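Local coordinates for antigen 43 (Escherichia coli, PDB 4KH3), which is a self-associating autotransporter adhesin that mediates clumping of bacterial cells through a Velcro-like mechanism, a behaviour linked to biofilm formation, at residues A[208-213]-A[225-230]; A[246-251]-A[265-270]; A[252-257]-A[271-276]; A[298-303]-A[317-322]. All coordinates share one frame; numbering follows the deposited sequence.

How the interactions relate
Interactions 1, 2 and 4 lie on one face of a beta-helix, where strands 208-211, 227-230, 246-249, 265-269, 300-303 and 319-322 follow one another in chain order, all parallel. Centres of interactions 1 and 2 are about 10 Å apart, those of 2 and 4 about 9 Å, and main-chain bonds probably join them: Gln228 and Ile230 meet Gln248, while Leu266 and Thr268 meet Arg300. Interaction 3, its centre about 8 Å from that of interaction 2, pairs the next stretches of the same coils after a bend, and its segments alternate along the chain with those of interaction 2. Local strand pairings thus build one elongated beta-helix, probably a stalk.

Interaction 1: A[208-213]-A[225-230]; sequences NQYVHN and DGWQVI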
loop_
_atom_site.group_PDB
_atom_site.type_symbol
_atom_site.label_atom_id
_atom_site.label_comp_id
_atom_site.label_asym_id
_atom_site.label_seq_id
_atom_site.Cartn_x
_atom_site.Cartn_y
_atom_site.Cartn_z
ATOM N N ASN A 208 -2.961 3.551 8.405
ATOM C CA ASN A 208 -2.647 2.208 7.923
ATOM C C ASN A 208 -2.903 1.153 8.976
ATOM O O ASN A 208 -2.649 1.371 10.166
ATOM C CB ASN A 208 -1.180 2.125 7.501
ATOM C CG ASN A 208 -0.833 3.099 6.380
ATOM O OD1 ASN A 208 -1.710 3.652 5.715
ATOM N ND2 ASN A 208 0.450 3.290 6.153
ATOM N N GLN A 209 -3.409 0.008 8.539
ATOM C CA GLN A 209 -3.503 -1.153 9.403
ATOM C C GLN A 209 -2.875 -2.363 8.706
ATOM O O GLN A 209 -3.253 -2.718 7.580
ATOM C CB GLN A 209 -4.951 -1.442 9.769
ATOM C CG GLN A 209 -5.110 -2.719 10.567
ATOM C CD GLN A 209 -6.555 -3.147 10.717
ATOM O OE1 GLN A 209 -7.216 -3.518 9.741
ATOM N NE2 GLN A 209 -7.052 -3.094 11.939
ATOM N N TYR A 210 -1.899 -2.971 9.377
ATOM C CA TYR A 210 -1.197 -4.139 8.859
ATOM C C TYR A 210 -1.566 -5.361 9.685
ATOM O O TYR A 210 -1.270 -5.450 10.879
ATOM C CB TYR A 210 0.317 -3.944 8.903
ATOM C CG TYR A 210 0.801 -2.666 8.271
ATOM C CD1 TYR A 210 1.030 -2.588 6.912
ATOM C CD2 TYR A 210 1.065 -1.548 9.041
ATOM C CE1 TYR A 210 1.492 -1.425 6.329
ATOM C CE2 TYR A 210 1.531 -0.376 8.472
ATOM C CZ TYR A 210 1.736 -0.318 7.111
ATOM O OH TYR A 210 2.190 0.851 6.522
ATOM N N VAL A 211 -2.226 -6.305 9.034
ATOM C CA VAL A 211 -2.647 -7.519 9.688
ATOM C C VAL A 211 -1.656 -8.605 9.329
ATOM O O VAL A 211 -1.570 -9.036 8.174
ATOM C CB VAL A 211 -4.040 -7.928 9.234
ATOM C CG1 VAL A 211 -4.483 -9.178 9.984
ATOM C CG2 VAL A 211 -5.011 -6.750 9.441
ATOM N N HIS A 212 -0.889 -9.019 10.329
ATOM C CA HIS A 212 0.138 -10.021 10.141
ATOM C C HIS A 212 -0.416 -11.435 10.270
ATOM O O HIS A 212 -1.576 -11.636 10.644
ATOM C CB HIS A 212 1.281 -9.785 11.128
ATOM C CG HIS A 212 2.136 -8.611 10.773
ATOM N ND1 HIS A 212 3.498 -8.709 10.580
ATOM C CD2 HIS A 212 1.820 -7.314 10.541
ATOM C CE1 HIS A 212 3.983 -7.523 10.264
ATOM N NE2 HIS A 212 2.986 -6.658 10.233
ATOM N N ASN A 213 0.424 -12.399 9.916
ATOM C CA ASN A 213 0.132 -13.817 10.051
ATOM C C ASN A 213 -0.447 -14.143 11.438
ATOM O O ASN A 213 0.147 -13.807 12.466
ATOM C CB ASN A 213 1.430 -14.598 9.792
ATOM C CG ASN A 213 1.264 -16.088 9.960
ATOM O OD1 ASN A 213 0.205 -16.648 9.682
ATOM N ND2 ASN A 213 2.317 -16.744 10.423
ATOM N N ASP A 225 -7.634 7.660 1.546
ATOM C CA ASP A 225 -6.195 7.460 1.747
ATOM C C ASP A 225 -5.846 6.409 2.789
ATOM O O ASP A 225 -4.665 6.166 3.048
ATOM C CB ASP A 225 -5.485 8.782 2.068
ATOM C CG ASP A 225 -5.570 9.766 0.930
ATOM O OD1 ASP A 225 -5.463 9.327 -0.238
ATOM O OD2 ASP A 225 -5.759 10.969 1.195
ATOM N N GLY A 226 -6.867 5.797 3.392
ATOM C CA GLY A 226 -6.655 4.684 4.292
ATOM C C GLY A 226 -6.108 3.468 3.556
ATOM O O GLY A 226 -6.319 3.288 2.357
ATOM N N TRP A 227 -5.417 2.616 4.288
ATOM C CA TRP A 227 -4.784 1.459 3.698
ATOM C C TRP A 227 -4.851 0.280 4.673
ATOM O O TRP A 227 -4.215 0.309 5.732
ATOM C CB TRP A 227 -3.335 1.813 3.378
ATOM C CG TRP A 227 -2.603 0.820 2.499
ATOM C CD1 TRP A 227 -3.149 -0.039 1.594
ATOM C CD2 TRP A 227 -1.186 0.596 2.459
ATOM N NE1 TRP A 227 -2.163 -0.786 0.993
ATOM C CE2 TRP A 227 -0.946 -0.405 1.494
ATOM C CE3 TRP A 227 -0.096 1.157 3.135
ATOM C CZ2 TRP A 227 0.337 -0.868 1.191
ATOM C CZ3 TRP A 227 1.189 0.698 2.832
ATOM C CH2 TRP A 227 1.391 -0.302 1.867
ATOM N N GLN A 228 -5.644 -0.739 4.343
ATOM C CA GLN A 228 -5.638 -1.969 5.130
ATOM C C GLN A 228 -4.855 -3.048 4.387
ATOM O O GLN A 228 -5.156 -3.350 3.240
ATOM C CB GLN A 228 -7.055 -2.464 5.434
ATOM C CG GLN A 228 -7.048 -3.727 6.282
ATOM C CD GLN A 228 -8.425 -4.272 6.555
ATOM O OE1 GLN A 228 -9.336 -4.131 5.736
ATOM N NE2 GLN A 228 -8.587 -4.916 7.711
ATOM N N VAL A 229 -3.844 -3.617 5.039
ATOM C CA VAL A 229 -2.974 -4.592 4.390
ATOM C C VAL A 229 -3.103 -5.928 5.085
ATOM O O VAL A 229 -2.830 -6.038 6.287
ATOM C CB VAL A 229 -1.494 -4.165 4.428
ATOM C CG1 VAL A 229 -0.614 -5.247 3.819
ATOM C CG2 VAL A 229 -1.301 -2.859 3.695
ATOM N N ILE A 230 -3.536 -6.942 4.340
ATOM C CA ILE A 230 -3.625 -8.289 4.888
ATOM C C ILE A 230 -2.464 -9.134 4.381
ATOM O O ILE A 230 -2.429 -9.529 3.211
ATOM C CB ILE A 230 -4.951 -8.953 4.534
ATOM C CG1 ILE A 230 -6.111 -7.970 4.759
ATOM C CG2 ILE A 230 -5.154 -10.184 5.380
ATOM C CD1 ILE A 230 -6.245 -7.534 6.194
#
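Strand 208-211 runs alongside strand 227-230 in parallel register, the short axes 4.8 Å apart and 8° from exact alignment, with Gln209 N donating to Trp227 O, Val229 N to Gln209 O and Val211 N to Val229 O. On the face bearing Tyr210, Trp227 and Val229, the tyrosine ring directs its edge at the face of the indole's six-membered ring; the centroids are 5.9 Å apart and the planes meet at 76°, which defines an offset edge-to-face pair. Tyr210 CG sits beside its own backbone N (chi1 -51°), and this swings the ring back along the strand until CE1 comes 4.1 Å from Trp227 CZ3. Tyr210 CD1 also packs obliquely, 3.9 Å from Val229 CB. The opposite face is buried. Here the Gln209 and Gln228 side chains run side by side, and Gln228 NE2 makes a weak, bent bond of 2.8 Å to Gln209 OE1. That oxygen is also bonded to Thr220 OG1, while Gln209 NE2 donates to Gln193 and Gln228 OE1 pairs with Thr239, so the buried amides draw most of their bonds from residues outside the pair. One step on, Val211 CG2 meets Ile230 CD1 at 3.6 Å. Strand 192-195 continues the stack beyond 208-211 and strand 246-249 beyond 227-230, while strands 198-205 and 216-222 pack against the buried glutamines from across the beta-helix interior.

Interaction 2: A[246-251]-A[265-270]; sequences KLQVNA and ALVTST
Val249 O is gripped twice: Thr268 OG1 donates to it at 2.8 Å, in the carbonyl plane on a lone pair, and water 1 donates at 2.9 Å. The same water bonds Ser269 OG at 2.7 Å, bridging the ends of the strands. Thr268 OG1 stands opposite its own backbone N (chi1 -166°), which brings the hydroxyl to this carbonyl, whereas Ser269 N, the amide next in line, stays 4.3 Å from Val249 O. A side chain thus takes over where the main-chain pattern ends. Before that point the pairing is regular and parallel: Leu247 N donates to Ala265 O, Val267 N to Leu247 O and Val249 N to Val267 O. Val267 then packs between two longer side chains, its CG2 lying 3.8 Å from Lys246 CD and its CG1 3.9 Å from Gln248 CG. Towards the interior, Leu247 and Leu266 lie side by side, CD2 of the first 4.0 Å from CD1 of the second. These two coils of the beta-helix are flanked by strand 227-230 next to 246-249 and by strand 300-303 next to 265-269, while strands 254-260 and 273-278 pack against Leu247, Val249, Leu266 and Thr268 from within.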
loop_
_atom_site.group_PDB
_atom_site.type_symbol
_atom_site.label_atom_id
_atom_site.label_comp_id
_atom_site.label_asym_id
_atom_site.label_seq_id
_atom_site.Cartn_x
_atom_site.Cartn_y
_atom_site.Cartn_z
ATOM N N LYS A 246 -7.966 2.023 0.357
ATOM C CA LYS A 246 -7.439 0.860 -0.332
ATOM C C LYS A 246 -7.341 -0.340 0.587
ATOM O O LYS A 246 -6.769 -0.257 1.680
ATOM C CB LYS A 246 -6.072 1.163 -0.936
ATOM C CG LYS A 246 -5.358 -0.062 -1.490
ATOM C CD LYS A 246 -3.944 0.294 -1.940
ATOM C CE LYS A 246 -3.965 1.361 -3.020
ATOM N NZ LYS A 246 -2.603 1.719 -3.530
ATOM N N LEU A 247 -7.906 -1.457 0.139
ATOM C CA LEU A 247 -7.670 -2.727 0.799
ATOM C C LEU A 247 -6.710 -3.544 -0.053
ATOM O O LEU A 247 -6.899 -3.686 -1.249
ATOM C CB LEU A 247 -8.974 -3.489 0.990
ATOM C CG LEU A 247 -8.734 -4.945 1.381
ATOM C CD1 LEU A 247 -8.055 -5.017 2.757
ATOM C CD2 LEU A 247 -10.046 -5.694 1.358
ATOM N N GLN A 248 -5.672 -4.069 0.571
ATOM C CA GLN A 248 -4.689 -4.874 -0.122
ATOM C C GLN A 248 -4.555 -6.235 0.569
ATOM O O GLN A 248 -4.218 -6.322 1.763
ATOM C CB GLN A 248 -3.347 -4.149 -0.143
ATOM C CG GLN A 248 -2.225 -4.936 -0.793
ATOM C CD GLN A 248 -0.974 -4.096 -1.009
ATOM O OE1 GLN A 248 -1.043 -2.893 -1.307
ATOM N NE2 GLN A 248 0.178 -4.725 -0.849
ATOM N N VAL A 249 -4.836 -7.295 -0.182
ATOM C CA VAL A 249 -4.773 -8.653 0.353
ATOM C C VAL A 249 -3.681 -9.424 -0.361
ATOM O O VAL A 249 -3.819 -9.739 -1.535
ATOM C CB VAL A 249 -6.111 -9.388 0.181
ATOM C CG1 VAL A 249 -6.077 -10.719 0.902
ATOM C CG2 VAL A 249 -7.253 -8.536 0.718
ATOM N N ASN A 250 -2.579 -9.696 0.336
ATOM C CA ASN A 250 -1.463 -10.409 -0.270
ATOM C C ASN A 250 -1.794 -11.869 -0.485
ATOM O O ASN A 250 -2.789 -12.385 0.047
ATOM C CB ASN A 250 -0.220 -10.353 0.614
ATOM C CG ASN A 250 0.323 -8.971 0.769
ATOM O OD1 ASN A 250 -0.022 -8.069 0.006
ATOM N ND2 ASN A 250 1.197 -8.788 1.755
ATOM N N ALA A 251 -0.920 -12.529 -1.236
ATOM C CA ALA A 251 -0.954 -13.974 -1.392
ATOM C C ALA A 251 -1.088 -14.665 -0.037
ATOM O O ALA A 251 -0.349 -14.361 0.892
ATOM C CB ALA A 251 0.302 -14.437 -2.092
ATOM N N ALA A 265 -10.463 1.155 -3.620
ATOM C CA ALA A 265 -9.392 0.421 -4.288
ATOM C C ALA A 265 -9.162 -0.953 -3.666
ATOM O O ALA A 265 -8.972 -1.074 -2.450
ATOM C CB ALA A 265 -8.112 1.218 -4.248
ATOM N N LEU A 266 -9.174 -1.987 -4.506
ATOM C CA LEU A 266 -8.814 -3.338 -4.064
ATOM C C LEU A 266 -7.552 -3.770 -4.782
ATOM O O LEU A 266 -7.481 -3.763 -6.013
ATOM C CB LEU A 266 -9.945 -4.338 -4.332
ATOM C CG LEU A 266 -9.684 -5.829 -4.082
ATOM C CD1 LEU A 266 -9.529 -6.129 -2.599
ATOM C CD2 LEU A 266 -10.792 -6.687 -4.691
ATOM N N VAL A 267 -6.539 -4.121 -4.005
ATOM C CA VAL A 267 -5.274 -4.579 -4.558
ATOM C C VAL A 267 -5.041 -6.011 -4.099
ATOM O O VAL A 267 -4.937 -6.284 -2.902
ATOM C CB VAL A 267 -4.134 -3.678 -4.095
ATOM C CG1 VAL A 267 -2.798 -4.238 -4.538
ATOM C CG2 VAL A 267 -4.339 -2.283 -4.645
ATOM N N THR A 268 -4.998 -6.935 -5.048
ATOM C CA THR A 268 -4.842 -8.336 -4.688
ATOM C C THR A 268 -4.435 -9.189 -5.894
ATOM O O THR A 268 -4.096 -8.667 -6.959
ATOM C CB THR A 268 -6.131 -8.877 -4.026
ATOM O OG1 THR A 268 -5.867 -10.128 -3.390
ATOM C CG2 THR A 268 -7.258 -9.028 -5.042
ATOM N N SER A 269 -4.451 -10.504 -5.719
ATOM C CA SER A 269 -4.111 -11.402 -6.808
ATOM C C SER A 269 -4.882 -12.692 -6.630
ATOM O O SER A 269 -5.641 -12.853 -5.667
ATOM C CB SER A 269 -2.611 -11.692 -6.815
ATOM O OG SER A 269 -2.277 -12.519 -5.714
ATOM N N THR A 270 -4.668 -13.624 -7.548
ATOM C CA THR A 270 -5.435 -14.860 -7.551
ATOM C C THR A 270 -4.920 -15.805 -6.479
ATOM O O THR A 270 -5.513 -16.842 -6.220
ATOM C CB THR A 270 -5.428 -15.513 -8.945
ATOM O OG1 THR A 270 -4.102 -15.475 -9.474
ATOM C CG2 THR A 270 -6.325 -14.743 -9.896
HETATM O O HOH W 1 -2.147 -10.808 -3.594
#

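Interaction 3: A[252-257]-A[271-276]; sequences GGKASD and AATVTG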
loop_
_atom_site.group_PDB
_atom_site.type_symbol
_atom_site.label_atom_id
_atom_site.label_comp_id
_atom_site.label_asym_id
_atom_site.label_seq_id
_atom_site.Cartn_x
_atom_site.Cartn_y
_atom_site.Cartn_z
ATOM N N GLY A 252 -2.042 -15.587 0.069
ATOM C CA GLY A 252 -2.277 -16.312 1.309
ATOM C C GLY A 252 -2.964 -15.505 2.396
ATOM O O GLY A 252 -3.089 -15.972 3.525
ATOM N N GLY A 253 -3.387 -14.285 2.076
ATOM C CA GLY A 253 -4.152 -13.493 3.020
ATOM C C GLY A 253 -5.629 -13.723 2.775
ATOM O O GLY A 253 -6.018 -14.199 1.711
ATOM N N LYS A 254 -6.464 -13.388 3.748
ATOM C CA LYS A 254 -7.899 -13.578 3.575
ATOM C C LYS A 254 -8.705 -12.355 4.019
ATOM O O LYS A 254 -8.414 -11.744 5.047
ATOM C CB LYS A 254 -8.367 -14.830 4.325
ATOM C CG LYS A 254 -9.848 -15.083 4.181
ATOM C CD LYS A 254 -10.296 -16.354 4.881
ATOM C CE LYS A 254 -11.763 -16.647 4.549
ATOM N NZ LYS A 254 -12.307 -17.758 5.378
ATOM N N ALA A 255 -9.708 -11.999 3.225
ATOM C CA ALA A 255 -10.643 -10.945 3.580
ATOM C C ALA A 255 -12.029 -11.349 3.109
ATOM O O ALA A 255 -12.247 -11.538 1.922
ATOM C CB ALA A 255 -10.245 -9.626 2.938
ATOM N N SER A 256 -12.960 -11.475 4.044
ATOM C CA SER A 256 -14.331 -11.801 3.717
ATOM C C SER A 256 -15.266 -10.659 4.107
ATOM O O SER A 256 -14.924 -9.832 4.965
ATOM C CB SER A 256 -14.746 -13.084 4.420
ATOM O OG SER A 256 -14.367 -13.068 5.785
ATOM N N ASP A 257 -16.435 -10.624 3.461
ATOM C CA ASP A 257 -17.452 -9.612 3.710
ATOM C C ASP A 257 -16.897 -8.218 3.470
ATOM O O ASP A 257 -17.118 -7.283 4.252
ATOM C CB ASP A 257 -18.034 -9.748 5.111
ATOM C CG ASP A 257 -18.978 -10.923 5.226
ATOM O OD1 ASP A 257 -19.804 -11.104 4.312
ATOM O OD2 ASP A 257 -18.889 -11.672 6.220
ATOM N N ALA A 271 -3.816 -15.431 -5.842
ATOM C CA ALA A 271 -3.265 -16.216 -4.736
ATOM C C ALA A 271 -3.835 -15.787 -3.376
ATOM O O ALA A 271 -3.445 -16.318 -2.338
ATOM C CB ALA A 271 -1.732 -16.133 -4.727
ATOM N N ALA A 272 -4.754 -14.827 -3.382
ATOM C CA ALA A 272 -5.389 -14.374 -2.141
ATOM C C ALA A 272 -6.844 -14.825 -2.075
ATOM O O ALA A 272 -7.406 -15.293 -3.069
ATOM C CB ALA A 272 -5.301 -12.848 -2.016
ATOM N N THR A 273 -7.453 -14.680 -0.906
ATOM C CA THR A 273 -8.878 -14.960 -0.751
ATOM C C THR A 273 -9.629 -13.686 -0.379
ATOM O O THR A 273 -9.378 -13.092 0.667
ATOM C CB THR A 273 -9.130 -15.991 0.338
ATOM O OG1 THR A 273 -8.356 -17.162 0.057
ATOM C CG2 THR A 273 -10.621 -16.345 0.394
ATOM N N VAL A 274 -10.539 -13.253 -1.246
ATOM C CA VAL A 274 -11.285 -12.026 -1.014
ATOM C C VAL A 274 -12.725 -12.231 -1.458
ATOM O O VAL A 274 -12.970 -12.591 -2.601
ATOM C CB VAL A 274 -10.668 -10.838 -1.804
ATOM C CG1 VAL A 274 -11.329 -9.535 -1.416
ATOM C CG2 VAL A 274 -9.166 -10.753 -1.575
ATOM N N THR A 275 -13.682 -12.039 -0.551
ATOM C CA THR A 275 -15.096 -12.100 -0.925
ATOM C C THR A 275 -15.871 -10.877 -0.416
ATOM O O THR A 275 -15.568 -10.334 0.652
ATOM C CB THR A 275 -15.784 -13.388 -0.413
ATOM O OG1 THR A 275 -15.717 -13.433 1.016
ATOM C CG2 THR A 275 -15.120 -14.629 -0.982
ATOM N N GLY A 276 -16.863 -10.442 -1.191
ATOM C CA GLY A 276 -17.762 -9.396 -0.741
ATOM C C GLY A 276 -18.692 -8.866 -1.811
ATOM O O GLY A 276 -19.143 -9.603 -2.692
HETATM O O HOH W 2 -5.548 -17.094 0.750
#
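Lys254 and Ala255 pair in parallel with Thr273 and Val274, joining successive coils of a beta-helix, a fold consistent with the pectate-lyase-like clan to which the probable stalk sequences of this protein belong. The strand axes are 4.7 Å apart and 8° from parallel. Main-chain hydrogen bonds alternate between the segments: Thr273 N to Gly253 O, Ala255 N to Thr273 O at 2.8 Å, then Thr275 N to Ala255 O. Before the strands begin, Gly252 N bonds Ala271 O at 2.9 Å, but this donor stands 37° out of the carbonyl plane rather than on a lone pair. Water 2 adds a polar bridge, donating to Gly253 O at 3.1 Å and bonding Thr273 OG1. Apolar packing is modest. Lys254 lies alongside Thr273, with CG 4.0 Å from the threonine CB, before its extended chain leads away; towards the interior, Ala255 and Val274 adjoin Val249. Weaker CA-H...O contacts accompany the main-chain bonds, the shortest placing Val274 CA 3.1 Å from Ala255 O. At the far end the chain turns a corner, and although Asp257 N is 3.0 Å from Thr275 O, the angle is too poor for a hydrogen bond.

Interaction 4: A[298-303]-A[317-322]; sequences GGRLDV and GGTLDI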
loop_
_atom_site.group_PDB
_atom_site.type_symbol
_atom_site.label_atom_id
_atom_site.label_comp_id
_atom_site.label_asym_id
_atom_site.label_seq_id
_atom_site.Cartn_x
_atom_site.Cartn_y
_atom_site.Cartn_z
ATOM N N GLY A 298 -6.488 3.026 -8.076
ATOM C CA GLY A 298 -5.353 2.362 -7.478
ATOM C C GLY A 298 -5.599 0.882 -7.292
ATOM O O GLY A 298 -4.670 0.143 -6.960
ATOM N N GLY A 299 -6.842 0.445 -7.505
ATOM C CA GLY A 299 -7.156 -0.975 -7.478
ATOM C C GLY A 299 -6.298 -1.739 -8.477
ATOM O O GLY A 299 -5.882 -1.198 -9.509
ATOM N N ARG A 300 -6.012 -2.997 -8.168
ATOM C CA ARG A 300 -5.181 -3.813 -9.037
ATOM C C ARG A 300 -5.377 -5.294 -8.755
ATOM O O ARG A 300 -5.437 -5.706 -7.595
ATOM C CB ARG A 300 -3.713 -3.447 -8.871
ATOM C CG ARG A 300 -2.774 -4.237 -9.784
ATOM C CD ARG A 300 -1.321 -3.814 -9.573
ATOM N NE ARG A 300 -0.398 -4.652 -10.321
ATOM C CZ ARG A 300 0.582 -4.182 -11.085
ATOM N NH1 ARG A 300 0.776 -2.874 -11.184
ATOM N NH2 ARG A 300 1.369 -5.023 -11.747
ATOM N N LEU A 301 -5.497 -6.079 -9.822
ATOM C CA LEU A 301 -5.623 -7.532 -9.721
ATOM C C LEU A 301 -4.555 -8.189 -10.575
ATOM O O LEU A 301 -4.480 -7.943 -11.777
ATOM C CB LEU A 301 -7.001 -8.002 -10.197
ATOM C CG LEU A 301 -7.184 -9.529 -10.240
ATOM C CD1 LEU A 301 -7.100 -10.144 -8.848
ATOM C CD2 LEU A 301 -8.508 -9.889 -10.892
ATOM N N ASP A 302 -3.712 -8.999 -9.952
ATOM C CA ASP A 302 -2.726 -9.770 -10.692
ATOM C C ASP A 302 -3.288 -11.165 -10.905
ATOM O O ASP A 302 -3.603 -11.865 -9.943
ATOM C CB ASP A 302 -1.405 -9.868 -9.928
ATOM C CG ASP A 302 -0.727 -8.519 -9.744
ATOM O OD1 ASP A 302 -1.066 -7.565 -10.465
ATOM O OD2 ASP A 302 0.156 -8.415 -8.876
ATOM N N VAL A 303 -3.439 -11.559 -12.164
ATOM C CA VAL A 303 -3.861 -12.916 -12.474
ATOM C C VAL A 303 -2.621 -13.751 -12.766
ATOM O O VAL A 303 -1.957 -13.586 -13.787
ATOM C CB VAL A 303 -4.892 -12.958 -13.623
ATOM C CG1 VAL A 303 -5.304 -14.384 -13.930
ATOM C CG2 VAL A 303 -6.111 -12.138 -13.237
ATOM N N GLY A 317 -7.929 4.440 -13.111
ATOM C CA GLY A 317 -6.933 4.200 -12.088
ATOM C C GLY A 317 -6.830 2.736 -11.699
ATOM O O GLY A 317 -6.017 2.368 -10.849
ATOM N N GLY A 318 -7.656 1.898 -12.316
ATOM C CA GLY A 318 -7.564 0.465 -12.111
ATOM C C GLY A 318 -6.515 -0.204 -12.989
ATOM O O GLY A 318 -6.260 0.226 -14.120
ATOM N N THR A 319 -5.895 -1.253 -12.460
ATOM C CA THR A 319 -4.911 -2.023 -13.211
ATOM C C THR A 319 -5.216 -3.518 -13.191
ATOM O O THR A 319 -5.393 -4.114 -12.125
ATOM C CB THR A 319 -3.490 -1.811 -12.678
ATOM O OG1 THR A 319 -3.117 -0.447 -12.866
ATOM C CG2 THR A 319 -2.510 -2.684 -13.428
ATOM N N LEU A 320 -5.291 -4.114 -14.377
ATOM C CA LEU A 320 -5.401 -5.564 -14.497
ATOM C C LEU A 320 -4.133 -6.109 -15.132
ATOM O O LEU A 320 -3.767 -5.718 -16.237
ATOM C CB LEU A 320 -6.625 -5.958 -15.319
ATOM C CG LEU A 320 -6.795 -7.457 -15.559
ATOM C CD1 LEU A 320 -6.874 -8.204 -14.234
ATOM C CD2 LEU A 320 -8.034 -7.714 -16.405
ATOM N N ASP A 321 -3.462 -7.000 -14.416
ATOM C CA ASP A 321 -2.192 -7.556 -14.858
ATOM C C ASP A 321 -2.320 -9.064 -15.056
ATOM O O ASP A 321 -2.393 -9.821 -14.085
ATOM C CB ASP A 321 -1.095 -7.228 -13.833
ATOM C CG ASP A 321 0.244 -7.886 -14.162
ATOM O OD1 ASP A 321 0.411 -8.419 -15.281
ATOM O OD2 ASP A 321 1.144 -7.855 -13.297
ATOM N N ILE A 322 -2.350 -9.500 -16.312
ATOM C CA ILE A 322 -2.446 -10.927 -16.602
ATOM C C ILE A 322 -1.091 -11.497 -16.951
ATOM O O ILE A 322 -0.519 -11.172 -17.989
ATOM C CB ILE A 322 -3.432 -11.251 -17.731
ATOM C CG1 ILE A 322 -4.787 -10.602 -17.461
ATOM C CG2 ILE A 322 -3.595 -12.764 -17.852
ATOM C CD1 ILE A 322 -5.027 -9.370 -18.282
HETATM O O HOH W 3 -4.051 0.595 -10.404
#
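A salt-bridge network of Arg300, Asp302 and Asp321 spans strands 300-303 and 319-322. Its straightest link lies within one strand: Arg300 NE donates to Asp302 OD1 at 3.0 Å and 166°, using the syn lone pair of that oxygen, which lies close to the guanidinium plane. Across the strands, Arg300 NH2 reaches Asp321 OD2 at 3.2 Å in a weaker bond, the carboxylate turned 84° from the guanidinium. Asp321 OD2 also forms a salt bridge with Arg323, and the positive groups probably offset the closeness of Asp302 OD1 to Asp321 OD2, 3.6 Å. The arginine chain, extended from CG to NE, rises from the sheet and leans across toward strand 319-322, beside Thr319, whose CG2 rests over one guanidinium face. All this sits on one side of two parallel coils of the beta-helix, next to strands 265-269 and 338-342. Leu301 N donates to Thr319 O, Asp321 N to Leu301 O and Val303 N to Asp321 O. The buried side holds aligned leucines, Leu320 CD1 lying 4.0 Å from Leu301 CB and 4.1 Å from Val303 CG2. At the entry turn, Gly298 N bonds Gly317 O at 2.9 Å from above the carbonyl plane. Water 3 donates to both Gly299 O and Gly317 O and accepts from Thr319 OG1 at 2.8 Å.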